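Local coordinates for putative anti-sigma factor antagonist TM_1081 (Thermotoga maritima, PDB 3F43), which probably acts, when phosphorylated, as an anti-anti-sigma factor that counteracts an anti-sigma factor and so frees a sigma factor from inhibition, at residues 68-73 / 101-106; 75-80 / 106-111; 57-62 / 94-99; 23-28 / 40-45. All blocks are in the same frame, centred on the assembly; numbering follows the deposited sequence.

Overall arrangement
The four contacts illustrate how a STAS domain is packed with few side chains at each junction. Contacts 1, 3 and 4 are buried, whereas contact 2 is partly buried. Helix 67-83 serves contacts 1 and 2, facing successive parts of one connection between helix 94-102 and edge strand 110-112; Leu105 and Leu77 touch where they adjoin. Helix 94-102 also enters contact 3, so contacts 1 and 3 meet through Leu70 and Val99. Contact 4 lies on the opposite side of the chain's centre from contacts 1 and 2. All four joints are apolar, but contacts 1 to 3 reach the second subunit, while contact 4 is internal to one chain.

Contact 1 (68-73 / 101-106); sequences FSLGVI and SLTNLD
Leu70 and Leu105 lie alongside each other with their side chains running in opposite directions, and their CD2 methyls meet. This nearest pair, Leu70 CD2 and Leu105 CD2, is modelled at 3.3 Å, tighter than two methyl groups normally come, and the exact setting of these branches is therefore doubtful. Leu105 CD2 has a second neighbour in Ile73, which crosses it at a slant, Ile73 CG2 lying 4.0 Å from Leu105 CD2. Leu70 uses its other branch differently, reaching head-on toward Thr103 until Leu70 CD1 stands 4.0 Å from Thr103 CG2.

The Thr103 torsion decides which branch points across. With OG1 held between the backbone N and the carbonyl carbon (chi1 66°), the methyl is left to face Leu70, and the hydroxyl bonds to Val99 O in the preceding helical turn. Thr103 is the first residue beyond helix 94-102; Asn104 follows with a left-handed backbone conformation, and the turned chain brings Leu105 against the early part of helix 67-83. Both leucines also reach the second subunit, Leu70 touching its counterpart Leu70 and Leu105 touching Ser67 of that chain.

With no hydrogen bond linking the two segments, this helix-to-loop joint in the STAS fold depends on apolar packing, and the Thr103 hydroxyl is satisfied at its own helix end, by Val99 O.

Contact 2 (75-80 / 106-111); sequences NILKSI and DRIVKI
Leu77 projects from helix 67-83 against two consecutive residues, Ile108 and Val109: CD2 goes to the Ile108 side chain, while CD1 lies near both Ile108 O and Val109. Its chain is extended from the helix, CG standing anti to the backbone N (chi1 177°), and the second torsion then spreads the two methyls over the loop that leads into strand 110-112. Leu77 CD2 meets Ile108 CD1 at 3.8 Å, while Leu77 CD1 makes a looser contact with Val109 CG2 at 4.3 Å.

Ile108 takes a less common rotamer for isoleucine. Its CG1 sits between the backbone N and carbonyl carbon (chi1 61°), and the chain continues nearly straight to CD1, which meets Leu77 as the two side chains cross at about a right angle. Ile108 CD1 makes the closest touch, with CG1 just behind it, and Leu77 CD1 comes within 4.1 Å of Ile108 O, an ordinary van der Waals approach. Val109 points its CB toward the helix as well, and its side chain also packs on Phe87 and Leu89 of the neighbouring strand 86-90. Leu105, from the same connection, adds to the surroundings of Leu77.

Ile108 is touched from outside the chain too, by Phe68 of the second subunit. The junction thus joins helix 67-83 to the approach of an edge strand of the STAS sheet, close to the subunit interface. No hydrogen bond links the segments, so the joint rests on dispersion and exclusion of water, and the torsions of Leu77 and Ile108 place the methyls that meet.

Contact 3 (57-62 / 94-99); sequences LVLSDV and EKVERV
A small, buried contact, in which Val96 meets the side chain of Leu59 and the backbone of Val62, joins the chain just beyond strand 54-58 to the start of helix 94-102. The setting is the SpoIIAA-like alpha/beta fold of STAS domains, in which helices pack against a mixed sheet. After the strand, a type I turn from Leu59 to Val62, closed by the bond from Val62 N to Leu59 O, bends the chain and sets both ends of the turn beside the helix.

Val96 uses both its methyls. Its CG1, anti to the backbone N (chi1 172°), meets Leu59 CD1 at 4.0 Å, the two side chains being neither parallel nor perpendicular. The other methyl faces the end of the turn, where it meets backbone and not side chain. The backbone of Val96 is fixed separately, its N bonding to Asn93 OD1 just ahead of the helix. On an exposed part of the helix, Arg98 and Glu94 form a long salt bridge, Glu94 OE1 lying in plane at the guanidinium edge, 3.8 Å from Arg98 NH2. In the buried joint itself, Val96 CG2 rests 3.8 Å from the carbonyl oxygen Val62 O.

Contact 4 (23-28 / 40-45); sequences VILMPN and KKWVFD
Leu25 meets helix 36-48 with both of its methyl branches, one on Val43 and one on Trp42, and these apolar touches make up the whole cross-segment contact. Leu25 CD1 lies 3.8 Å from Val43 CG2, the nearest atoms of the two side chains. The first torsion of Leu25 places CG anti to the carbonyl carbon (chi1 -57°), and the second (chi2 170°) then sends CD1 to Val43 and CD2 to the indole.

The second apolar touch involves that indole. Trp42 and Leu25 run past each other in opposite directions, and Leu25 CD2 approaches the six-membered ring obliquely, 3.7 Å from Trp42 CZ3 and 3.8 Å from Trp42 CH2. Strand 22-25 and helix 36-48 are the first two elements of a beta-alpha-beta unit completed by strand 54-58, so these touches pack the crossover helix on its own sheet. Phe47 meets the Trp42 ring edge-to-face, and Phe39 and Phe47 also reach Leu25.

Polar side-chain bonds of the helix stay within it or go outside the two segments. Trp42 NE1 bonds to the carbonyl oxygen of His11, a residue of the histidine tag. Along the helix, one turn apart, Lys41 and Asp45 form a salt bridge: Lys41 NZ donates to Asp45 OD2 at 2.8 Å, and Asp45 OD2 accepts with its syn lone pair, on the side of the other oxygen.

Contact 1 (68-73 / 101-106)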
loop_
_atom_site.group_PDB
_atom_site.type_symbol
_atom_site.label_atom_id
_atom_site.label_comp_id
_atom_site.label_asym_id
_atom_site.label_seq_id
_atom_site.Cartn_x
_atom_site.Cartn_y
_atom_site.Cartn_z
ATOM N N PHE A 68 3.532 1.310 -4.339
ATOM C CA PHE A 68 2.348 1.955 -4.898
ATOM C C PHE A 68 1.406 0.982 -5.538
ATOM O O PHE A 68 0.180 1.065 -5.301
ATOM C CB PHE A 68 2.740 3.084 -5.890
ATOM C CG PHE A 68 3.090 4.374 -5.225
ATOM C CD1 PHE A 68 4.189 4.471 -4.390
ATOM C CD2 PHE A 68 2.332 5.500 -5.453
ATOM C CE1 PHE A 68 4.488 5.658 -3.760
ATOM C CE2 PHE A 68 2.651 6.697 -4.857
ATOM C CZ PHE A 68 3.724 6.783 -4.003
ATOM N N SER A 69 1.913 0.002 -6.269
ATOM C CA SER A 69 0.989 -0.992 -6.851
ATOM C C SER A 69 0.415 -1.879 -5.730
ATOM O O SER A 69 -0.764 -2.282 -5.766
ATOM C CB SER A 69 1.582 -1.777 -8.030
ATOM O OG SER A 69 2.986 -1.990 -7.975
ATOM N N LEU A 70 1.189 -2.115 -4.679
ATOM C CA LEU A 70 0.642 -2.827 -3.527
ATOM C C LEU A 70 -0.475 -2.024 -2.872
ATOM O O LEU A 70 -1.505 -2.577 -2.472
ATOM C CB LEU A 70 1.690 -3.110 -2.456
ATOM C CG LEU A 70 2.479 -4.378 -2.579
ATOM C CD1 LEU A 70 3.600 -4.367 -1.503
ATOM C CD2 LEU A 70 1.542 -5.607 -2.445
ATOM N N GLY A 71 -0.301 -0.712 -2.736
ATOM C CA GLY A 71 -1.341 0.121 -2.161
ATOM C C GLY A 71 -2.640 0.050 -2.959
ATOM O O GLY A 71 -3.738 0.002 -2.385
ATOM N N VAL A 72 -2.519 -0.008 -4.277
ATOM C CA VAL A 72 -3.689 -0.179 -5.151
ATOM C C VAL A 72 -4.378 -1.529 -4.913
ATOM O O VAL A 72 -5.612 -1.600 -4.753
ATOM C CB VAL A 72 -3.369 0.109 -6.592
ATOM C CG1 VAL A 72 -4.546 -0.323 -7.501
ATOM C CG2 VAL A 72 -3.019 1.644 -6.696
ATOM N N ILE A 73 -3.588 -2.602 -4.845
ATOM C CA ILE A 73 -4.121 -3.918 -4.539
ATOM C C ILE A 73 -4.874 -3.917 -3.204
ATOM O O ILE A 73 -5.999 -4.434 -3.092
ATOM C CB ILE A 73 -3.020 -4.969 -4.563
ATOM C CG1 ILE A 73 -2.534 -5.125 -6.010
ATOM C CG2 ILE A 73 -3.490 -6.299 -3.976
ATOM C CD1 ILE A 73 -1.296 -6.010 -6.137
ATOM N N SER A 101 4.318 -12.654 -0.563
ATOM C CA SER A 101 4.663 -13.475 0.612
ATOM C C SER A 101 5.234 -12.666 1.778
ATOM O O SER A 101 4.777 -12.775 2.918
ATOM C CB SER A 101 5.674 -14.545 0.198
ATOM O OG SER A 101 6.035 -15.382 1.278
ATOM N N LEU A 102 6.256 -11.874 1.480
ATOM C CA LEU A 102 6.931 -11.128 2.516
ATOM C C LEU A 102 6.033 -10.063 3.153
ATOM O O LEU A 102 6.253 -9.701 4.327
ATOM C CB LEU A 102 8.249 -10.529 2.016
ATOM C CG LEU A 102 9.424 -11.462 1.805
ATOM C CD1 LEU A 102 10.637 -10.639 1.331
ATOM C CD2 LEU A 102 9.749 -12.232 3.080
ATOM N N THR A 103 5.039 -9.561 2.428
ATOM C CA THR A 103 4.098 -8.590 2.983
ATOM C C THR A 103 2.817 -9.243 3.517
ATOM O O THR A 103 1.890 -8.554 3.888
ATOM C CB THR A 103 3.693 -7.551 1.920
ATOM O OG1 THR A 103 2.949 -8.204 0.867
ATOM C CG2 THR A 103 4.918 -6.855 1.317
ATOM N N ASN A 104 2.798 -10.579 3.536
ATOM C CA ASN A 104 1.694 -11.384 4.083
ATOM C C ASN A 104 0.379 -11.254 3.307
ATOM O O ASN A 104 -0.668 -11.718 3.772
ATOM C CB ASN A 104 1.480 -11.105 5.583
ATOM C CG ASN A 104 2.473 -11.829 6.466
ATOM O OD1 ASN A 104 3.436 -12.429 6.002
ATOM N ND2 ASN A 104 2.258 -11.730 7.768
ATOM N N LEU A 105 0.430 -10.644 2.121
ATOM C CA LEU A 105 -0.766 -10.484 1.334
ATOM C C LEU A 105 -1.330 -11.856 0.930
ATOM O O LEU A 105 -2.538 -12.039 0.844
ATOM C CB LEU A 105 -0.482 -9.582 0.137
ATOM C CG LEU A 105 -1.555 -8.876 -0.625
ATOM C CD1 LEU A 105 -2.779 -8.462 0.153
ATOM C CD2 LEU A 105 -0.823 -7.693 -1.359
ATOM N N ASP A 106 -0.445 -12.836 0.755
ATOM C CA ASP A 106 -0.875 -14.192 0.454
ATOM C C ASP A 106 -1.661 -14.899 1.563
ATOM O O ASP A 106 -2.245 -15.965 1.340
ATOM C CB ASP A 106 0.285 -15.047 -0.059
ATOM C CG ASP A 106 1.380 -15.273 0.969
ATOM O OD1 ASP A 106 1.328 -14.753 2.113
ATOM O OD2 ASP A 106 2.344 -15.964 0.589
#

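Contact 2 (75-80 / 106-111)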
loop_
_atom_site.group_PDB
_atom_site.type_symbol
_atom_site.label_atom_id
_atom_site.label_comp_id
_atom_site.label_asym_id
_atom_site.label_seq_id
_atom_site.Cartn_x
_atom_site.Cartn_y
_atom_site.Cartn_z
ATOM N N ASN A 75 -6.210 -1.289 -1.752
ATOM C CA ASN A 75 -7.430 -0.505 -1.859
ATOM C C ASN A 75 -8.553 -1.300 -2.506
ATOM O O ASN A 75 -9.718 -1.217 -2.093
ATOM C CB ASN A 75 -7.175 0.768 -2.649
ATOM C CG ASN A 75 -6.500 1.832 -1.823
ATOM O OD1 ASN A 75 -6.735 1.950 -0.626
ATOM N ND2 ASN A 75 -5.672 2.626 -2.480
ATOM N N ILE A 76 -8.229 -2.061 -3.537
ATOM C CA ILE A 76 -9.214 -2.934 -4.194
ATOM C C ILE A 76 -9.734 -4.015 -3.238
ATOM O O ILE A 76 -10.954 -4.265 -3.124
ATOM C CB ILE A 76 -8.640 -3.587 -5.490
ATOM C CG1 ILE A 76 -8.347 -2.513 -6.520
ATOM C CG2 ILE A 76 -9.608 -4.632 -6.100
ATOM C CD1 ILE A 76 -7.471 -3.023 -7.681
ATOM N N LEU A 77 -8.794 -4.618 -2.539
ATOM C CA LEU A 77 -9.121 -5.638 -1.569
ATOM C C LEU A 77 -10.063 -5.115 -0.487
ATOM O O LEU A 77 -11.048 -5.778 -0.131
ATOM C CB LEU A 77 -7.846 -6.172 -0.916
ATOM C CG LEU A 77 -8.044 -7.210 0.172
ATOM C CD1 LEU A 77 -8.931 -8.431 -0.271
ATOM C CD2 LEU A 77 -6.695 -7.676 0.646
ATOM N N LYS A 78 -9.770 -3.915 0.028
ATOM C CA LYS A 78 -10.604 -3.280 1.042
ATOM C C LYS A 78 -12.012 -3.042 0.528
ATOM O O LYS A 78 -12.979 -3.336 1.205
ATOM C CB LYS A 78 -9.987 -1.949 1.498
ATOM C CG LYS A 78 -8.801 -2.113 2.420
ATOM C CD LYS A 78 -7.985 -0.789 2.584
ATOM C CE LYS A 78 -8.720 0.299 3.310
ATOM N NZ LYS A 78 -7.761 1.428 3.652
ATOM N N SER A 79 -12.126 -2.533 -0.699
ATOM C CA SER A 79 -13.441 -2.256 -1.259
ATOM C C SER A 79 -14.232 -3.548 -1.403
ATOM O O SER A 79 -15.414 -3.633 -1.027
ATOM C CB SER A 79 -13.308 -1.577 -2.622
ATOM O OG SER A 79 -14.561 -1.430 -3.234
ATOM N N ILE A 80 -13.582 -4.555 -1.995
ATOM C CA ILE A 80 -14.263 -5.814 -2.243
ATOM C C ILE A 80 -14.650 -6.553 -0.930
ATOM O O ILE A 80 -15.758 -7.091 -0.809
ATOM C CB ILE A 80 -13.485 -6.716 -3.240
ATOM C CG1 ILE A 80 -13.515 -6.049 -4.623
ATOM C CG2 ILE A 80 -14.079 -8.101 -3.295
ATOM C CD1 ILE A 80 -12.711 -6.806 -5.716
ATOM N N ASP A 106 -0.445 -12.836 0.755
ATOM C CA ASP A 106 -0.875 -14.192 0.454
ATOM C C ASP A 106 -1.661 -14.899 1.563
ATOM O O ASP A 106 -2.245 -15.965 1.340
ATOM C CB ASP A 106 0.285 -15.047 -0.059
ATOM C CG ASP A 106 1.380 -15.273 0.969
ATOM O OD1 ASP A 106 1.328 -14.753 2.113
ATOM O OD2 ASP A 106 2.344 -15.964 0.589
ATOM N N ARG A 107 -1.695 -14.294 2.760
ATOM C CA ARG A 107 -2.538 -14.749 3.865
ATOM C C ARG A 107 -3.966 -14.176 3.845
ATOM O O ARG A 107 -4.841 -14.705 4.525
ATOM C CB ARG A 107 -1.870 -14.448 5.222
ATOM C CG ARG A 107 -0.501 -15.087 5.350
ATOM C CD ARG A 107 0.199 -14.659 6.643
ATOM N NE ARG A 107 1.582 -15.142 6.677
ATOM C CZ ARG A 107 2.355 -15.148 7.770
ATOM N NH1 ARG A 107 1.897 -14.702 8.944
ATOM N NH2 ARG A 107 3.600 -15.608 7.686
ATOM N N ILE A 108 -4.199 -13.103 3.097
ATOM C CA ILE A 108 -5.462 -12.373 3.122
ATOM C C ILE A 108 -6.181 -12.198 1.773
ATOM O O ILE A 108 -7.290 -11.663 1.744
ATOM C CB ILE A 108 -5.295 -10.995 3.813
ATOM C CG1 ILE A 108 -4.303 -10.084 3.095
ATOM C CG2 ILE A 108 -4.863 -11.195 5.317
ATOM C CD1 ILE A 108 -4.397 -8.559 3.530
ATOM N N VAL A 109 -5.543 -12.601 0.675
ATOM C CA VAL A 109 -6.182 -12.575 -0.641
ATOM C C VAL A 109 -5.854 -13.902 -1.329
ATOM O O VAL A 109 -4.751 -14.441 -1.215
ATOM C CB VAL A 109 -5.751 -11.344 -1.483
ATOM C CG1 VAL A 109 -4.306 -11.435 -1.877
ATOM C CG2 VAL A 109 -6.653 -11.182 -2.743
ATOM N N LYS A 110 -6.855 -14.435 -2.025
ATOM C CA LYS A 110 -6.697 -15.640 -2.823
ATOM C C LYS A 110 -5.756 -15.372 -3.974
ATOM O O LYS A 110 -5.813 -14.324 -4.601
ATOM C CB LYS A 110 -8.043 -16.132 -3.366
ATOM C CG LYS A 110 -8.954 -16.712 -2.315
ATOM C CD LYS A 110 -8.483 -18.100 -1.876
ATOM N N ILE A 111 -4.864 -16.318 -4.193
ATOM C CA ILE A 111 -3.895 -16.260 -5.275
ATOM C C ILE A 111 -3.910 -17.582 -6.011
ATOM O O ILE A 111 -3.831 -18.667 -5.390
ATOM C CB ILE A 111 -2.466 -16.005 -4.763
ATOM C CG1 ILE A 111 -2.360 -14.685 -3.989
ATOM C CG2 ILE A 111 -1.479 -16.068 -5.934
ATOM C CD1 ILE A 111 -1.013 -14.502 -3.276
#

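Contact 3 (57-62 / 94-99)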
loop_
_atom_site.group_PDB
_atom_site.type_symbol
_atom_site.label_atom_id
_atom_site.label_comp_id
_atom_site.label_asym_id
_atom_site.label_seq_id
_atom_site.Cartn_x
_atom_site.Cartn_y
_atom_site.Cartn_z
ATOM N N LEU A 57 -7.263 -9.983 -10.743
ATOM C CA LEU A 57 -6.180 -9.169 -11.230
ATOM C C LEU A 57 -5.097 -10.147 -11.710
ATOM O O LEU A 57 -4.373 -10.784 -10.927
ATOM C CB LEU A 57 -5.672 -8.183 -10.172
ATOM C CG LEU A 57 -4.386 -7.425 -10.529
ATOM C CD1 LEU A 57 -4.605 -6.606 -11.831
ATOM C CD2 LEU A 57 -4.001 -6.537 -9.354
ATOM N N VAL A 58 -5.029 -10.280 -13.029
ATOM C CA VAL A 58 -4.122 -11.194 -13.692
ATOM C C VAL A 58 -2.770 -10.480 -13.859
ATOM O O VAL A 58 -2.698 -9.389 -14.442
ATOM C CB VAL A 58 -4.692 -11.645 -15.039
ATOM C CG1 VAL A 58 -3.655 -12.562 -15.776
ATOM C CG2 VAL A 58 -6.038 -12.401 -14.845
ATOM N N LEU A 59 -1.734 -11.111 -13.335
ATOM C CA LEU A 59 -0.396 -10.531 -13.231
ATOM C C LEU A 59 0.663 -11.136 -14.175
ATOM O O LEU A 59 1.851 -10.893 -14.050
ATOM C CB LEU A 59 0.055 -10.618 -11.755
ATOM C CG LEU A 59 -0.807 -9.850 -10.766
ATOM C CD1 LEU A 59 -0.424 -10.164 -9.308
ATOM C CD2 LEU A 59 -0.635 -8.382 -11.034
ATOM N N SER A 60 0.226 -11.926 -15.162
ATOM C CA SER A 60 1.114 -12.593 -16.078
ATOM C C SER A 60 2.144 -11.681 -16.742
ATOM O O SER A 60 3.291 -12.096 -16.945
ATOM C CB SER A 60 0.281 -13.277 -17.189
ATOM O OG SER A 60 -0.694 -14.134 -16.624
ATOM N N ASP A 61 1.723 -10.446 -17.057
ATOM C CA ASP A 61 2.576 -9.526 -17.817
ATOM C C ASP A 61 3.103 -8.392 -16.938
ATOM O O ASP A 61 3.677 -7.448 -17.460
ATOM C CB ASP A 61 1.794 -8.955 -18.989
ATOM C CG ASP A 61 1.395 -10.009 -19.959
ATOM O OD1 ASP A 61 2.255 -10.782 -20.366
ATOM O OD2 ASP A 61 0.200 -10.083 -20.299
ATOM N N VAL A 62 2.943 -8.516 -15.628
ATOM C CA VAL A 62 3.450 -7.534 -14.684
ATOM C C VAL A 62 4.802 -8.022 -14.132
ATOM O O VAL A 62 4.841 -8.989 -13.394
ATOM C CB VAL A 62 2.411 -7.272 -13.586
ATOM C CG1 VAL A 62 3.015 -6.281 -12.524
ATOM C CG2 VAL A 62 1.098 -6.673 -14.187
ATOM N N GLU A 94 7.700 -14.798 -10.112
ATOM C CA GLU A 94 8.400 -15.123 -8.862
ATOM C C GLU A 94 8.762 -13.899 -8.033
ATOM O O GLU A 94 8.600 -13.917 -6.819
ATOM C CB GLU A 94 9.577 -16.082 -9.084
ATOM C CG GLU A 94 10.743 -15.557 -9.818
ATOM C CD GLU A 94 11.861 -16.594 -9.858
ATOM O OE1 GLU A 94 12.659 -16.647 -8.886
ATOM O OE2 GLU A 94 11.903 -17.375 -10.846
ATOM N N LYS A 95 9.182 -12.833 -8.703
ATOM C CA LYS A 95 9.487 -11.552 -8.062
ATOM C C LYS A 95 8.246 -10.968 -7.352
ATOM O O LYS A 95 8.316 -10.475 -6.210
ATOM C CB LYS A 95 9.989 -10.577 -9.132
ATOM C CG LYS A 95 10.678 -9.323 -8.615
ATOM C CD LYS A 95 11.113 -8.428 -9.773
ATOM N N VAL A 96 7.107 -11.011 -8.034
ATOM C CA VAL A 96 5.860 -10.523 -7.469
ATOM C C VAL A 96 5.411 -11.431 -6.322
ATOM O O VAL A 96 5.033 -10.940 -5.250
ATOM C CB VAL A 96 4.772 -10.382 -8.581
ATOM C CG1 VAL A 96 3.382 -10.052 -7.972
ATOM C CG2 VAL A 96 5.221 -9.299 -9.599
ATOM N N GLU A 97 5.448 -12.735 -6.510
ATOM C CA GLU A 97 5.036 -13.636 -5.442
ATOM C C GLU A 97 5.898 -13.478 -4.174
ATOM O O GLU A 97 5.407 -13.662 -3.064
ATOM C CB GLU A 97 5.059 -15.099 -5.906
ATOM C CG GLU A 97 4.773 -16.098 -4.774
ATOM C CD GLU A 97 3.466 -15.788 -4.001
ATOM O OE1 GLU A 97 2.450 -15.480 -4.677
ATOM O OE2 GLU A 97 3.460 -15.837 -2.725
ATOM N N ARG A 98 7.186 -13.156 -4.343
ATOM C CA ARG A 98 8.063 -12.925 -3.188
ATOM C C ARG A 98 7.589 -11.718 -2.383
ATOM O O ARG A 98 7.546 -11.754 -1.151
ATOM C CB ARG A 98 9.504 -12.738 -3.661
ATOM C CG ARG A 98 10.547 -12.625 -2.569
ATOM C CD ARG A 98 11.948 -12.816 -3.156
ATOM N NE ARG A 98 12.156 -14.200 -3.626
ATOM C CZ ARG A 98 12.269 -14.608 -4.902
ATOM N NH1 ARG A 98 12.223 -13.763 -5.937
ATOM N NH2 ARG A 98 12.437 -15.901 -5.150
ATOM N N VAL A 99 7.172 -10.658 -3.087
ATOM C CA VAL A 99 6.641 -9.473 -2.412
ATOM C C VAL A 99 5.323 -9.833 -1.717
ATOM O O VAL A 99 5.103 -9.416 -0.573
ATOM C CB VAL A 99 6.498 -8.274 -3.359
ATOM C CG1 VAL A 99 5.608 -7.162 -2.731
ATOM C CG2 VAL A 99 7.896 -7.771 -3.759
#

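Contact 4 (23-28 / 40-45)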
loop_
_atom_site.group_PDB
_atom_site.type_symbol
_atom_site.label_atom_id
_atom_site.label_comp_id
_atom_site.label_asym_id
_atom_site.label_seq_id
_atom_site.Cartn_x
_atom_site.Cartn_y
_atom_site.Cartn_z
ATOM N N VAL A 23 -14.916 -9.553 -13.539
ATOM C CA VAL A 23 -14.048 -8.657 -14.276
ATOM C C VAL A 23 -12.628 -9.196 -14.225
ATOM O O VAL A 23 -12.023 -9.290 -13.150
ATOM C CB VAL A 23 -14.083 -7.219 -13.748
ATOM C CG1 VAL A 23 -13.182 -6.327 -14.606
ATOM C CG2 VAL A 23 -15.490 -6.686 -13.612
ATOM N N ILE A 24 -12.096 -9.574 -15.389
ATOM C CA ILE A 24 -10.751 -10.132 -15.475
ATOM C C ILE A 24 -9.838 -9.035 -16.029
ATOM O O ILE A 24 -9.910 -8.663 -17.231
ATOM C CB ILE A 24 -10.713 -11.377 -16.372
ATOM C CG1 ILE A 24 -11.781 -12.404 -15.933
ATOM C CG2 ILE A 24 -9.284 -11.991 -16.368
ATOM C CD1 ILE A 24 -11.844 -13.670 -16.802
ATOM N N LEU A 25 -9.018 -8.485 -15.135
ATOM C CA LEU A 25 -8.092 -7.415 -15.476
ATOM C C LEU A 25 -6.765 -8.014 -15.903
ATOM O O LEU A 25 -6.165 -8.809 -15.169
ATOM C CB LEU A 25 -7.840 -6.499 -14.266
ATOM C CG LEU A 25 -9.065 -5.835 -13.634
ATOM C CD1 LEU A 25 -8.685 -5.140 -12.285
ATOM C CD2 LEU A 25 -9.789 -4.923 -14.633
HETATM N N MSE A 26 -6.290 -7.603 -17.067
HETATM C CA MSE A 26 -5.049 -8.131 -17.626
HETATM C C MSE A 26 -4.072 -7.025 -18.048
HETATM O O MSE A 26 -3.784 -6.863 -19.235
HETATM C CB MSE A 26 -5.349 -9.036 -18.796
HETATM C CG MSE A 26 -6.215 -10.268 -18.429
HETATM SE SE MSE A 26 -6.999 -11.219 -19.890
HETATM C CE MSE A 26 -8.402 -9.946 -20.310
ATOM N N PRO A 27 -3.539 -6.274 -17.053
ATOM C CA PRO A 27 -2.556 -5.225 -17.418
ATOM C C PRO A 27 -1.396 -5.831 -18.168
ATOM O O PRO A 27 -0.888 -6.893 -17.807
ATOM C CB PRO A 27 -2.117 -4.641 -16.071
ATOM C CG PRO A 27 -2.501 -5.692 -15.059
ATOM C CD PRO A 27 -3.765 -6.335 -15.605
ATOM N N ASN A 28 -0.991 -5.175 -19.244
ATOM C CA ASN A 28 0.008 -5.764 -20.139
ATOM C C ASN A 28 1.380 -5.126 -19.983
ATOM O O ASN A 28 2.314 -5.473 -20.710
ATOM C CB ASN A 28 -0.454 -5.732 -21.599
ATOM C CG ASN A 28 -0.761 -4.356 -22.095
ATOM O OD1 ASN A 28 -0.438 -3.363 -21.455
ATOM N ND2 ASN A 28 -1.434 -4.283 -23.249
ATOM N N LYS A 40 -5.822 2.525 -10.429
ATOM C CA LYS A 40 -6.757 2.468 -9.298
ATOM C C LYS A 40 -8.058 3.226 -9.625
ATOM O O LYS A 40 -9.162 2.685 -9.465
ATOM C CB LYS A 40 -6.083 3.084 -8.070
ATOM C CG LYS A 40 -6.914 2.976 -6.784
ATOM C CD LYS A 40 -7.803 4.185 -6.595
ATOM C CE LYS A 40 -8.303 4.283 -5.173
ATOM N NZ LYS A 40 -9.215 5.450 -5.093
ATOM N N LYS A 41 -7.916 4.459 -10.091
ATOM C CA LYS A 41 -9.077 5.290 -10.418
ATOM C C LYS A 41 -9.925 4.627 -11.479
ATOM O O LYS A 41 -11.124 4.588 -11.364
ATOM C CB LYS A 41 -8.648 6.682 -10.837
ATOM C CG LYS A 41 -9.805 7.607 -11.081
ATOM C CD LYS A 41 -9.343 9.042 -11.252
ATOM C CE LYS A 41 -10.399 9.891 -11.966
ATOM N NZ LYS A 41 -11.789 9.703 -11.428
ATOM N N TRP A 42 -9.270 4.029 -12.459
ATOM C CA TRP A 42 -9.958 3.308 -13.532
ATOM C C TRP A 42 -10.737 2.080 -13.014
ATOM O O TRP A 42 -11.947 1.939 -13.330
ATOM C CB TRP A 42 -8.964 2.939 -14.630
ATOM C CG TRP A 42 -9.530 2.105 -15.757
ATOM C CD1 TRP A 42 -10.310 2.541 -16.793
ATOM C CD2 TRP A 42 -9.375 0.707 -15.927
ATOM N NE1 TRP A 42 -10.633 1.494 -17.616
ATOM C CE2 TRP A 42 -10.059 0.356 -17.127
ATOM C CE3 TRP A 42 -8.675 -0.283 -15.233
ATOM C CZ2 TRP A 42 -10.102 -0.948 -17.602
ATOM C CZ3 TRP A 42 -8.720 -1.579 -15.712
ATOM C CH2 TRP A 42 -9.423 -1.890 -16.903
ATOM N N VAL A 43 -10.124 1.295 -12.130
ATOM C CA VAL A 43 -10.813 0.112 -11.601
ATOM C C VAL A 43 -12.038 0.552 -10.770
ATOM O O VAL A 43 -13.130 -0.014 -10.885
ATOM C CB VAL A 43 -9.866 -0.793 -10.772
ATOM C CG1 VAL A 43 -10.688 -1.900 -10.016
ATOM C CG2 VAL A 43 -8.743 -1.384 -11.684
ATOM N N PHE A 44 -11.851 1.558 -9.933
ATOM C CA PHE A 44 -12.976 2.109 -9.152
ATOM C C PHE A 44 -14.043 2.732 -10.029
ATOM O O PHE A 44 -15.239 2.479 -9.876
ATOM C CB PHE A 44 -12.505 3.073 -8.058
ATOM C CG PHE A 44 -11.996 2.367 -6.824
ATOM C CD1 PHE A 44 -10.761 1.789 -6.791
ATOM C CD2 PHE A 44 -12.786 2.283 -5.688
ATOM C CE1 PHE A 44 -10.309 1.118 -5.635
ATOM C CE2 PHE A 44 -12.321 1.616 -4.556
ATOM C CZ PHE A 44 -11.109 1.056 -4.523
ATOM N N ASP A 45 -13.646 3.576 -10.973
ATOM C CA ASP A 45 -14.654 4.221 -11.795
ATOM C C ASP A 45 -15.423 3.270 -12.702
ATOM O O ASP A 45 -16.660 3.414 -12.866
ATOM C CB ASP A 45 -14.051 5.317 -12.656
ATOM C CG ASP A 45 -13.607 6.535 -11.887
ATOM O OD1 ASP A 45 -13.983 6.752 -10.720
ATOM O OD2 ASP A 45 -12.875 7.327 -12.501
#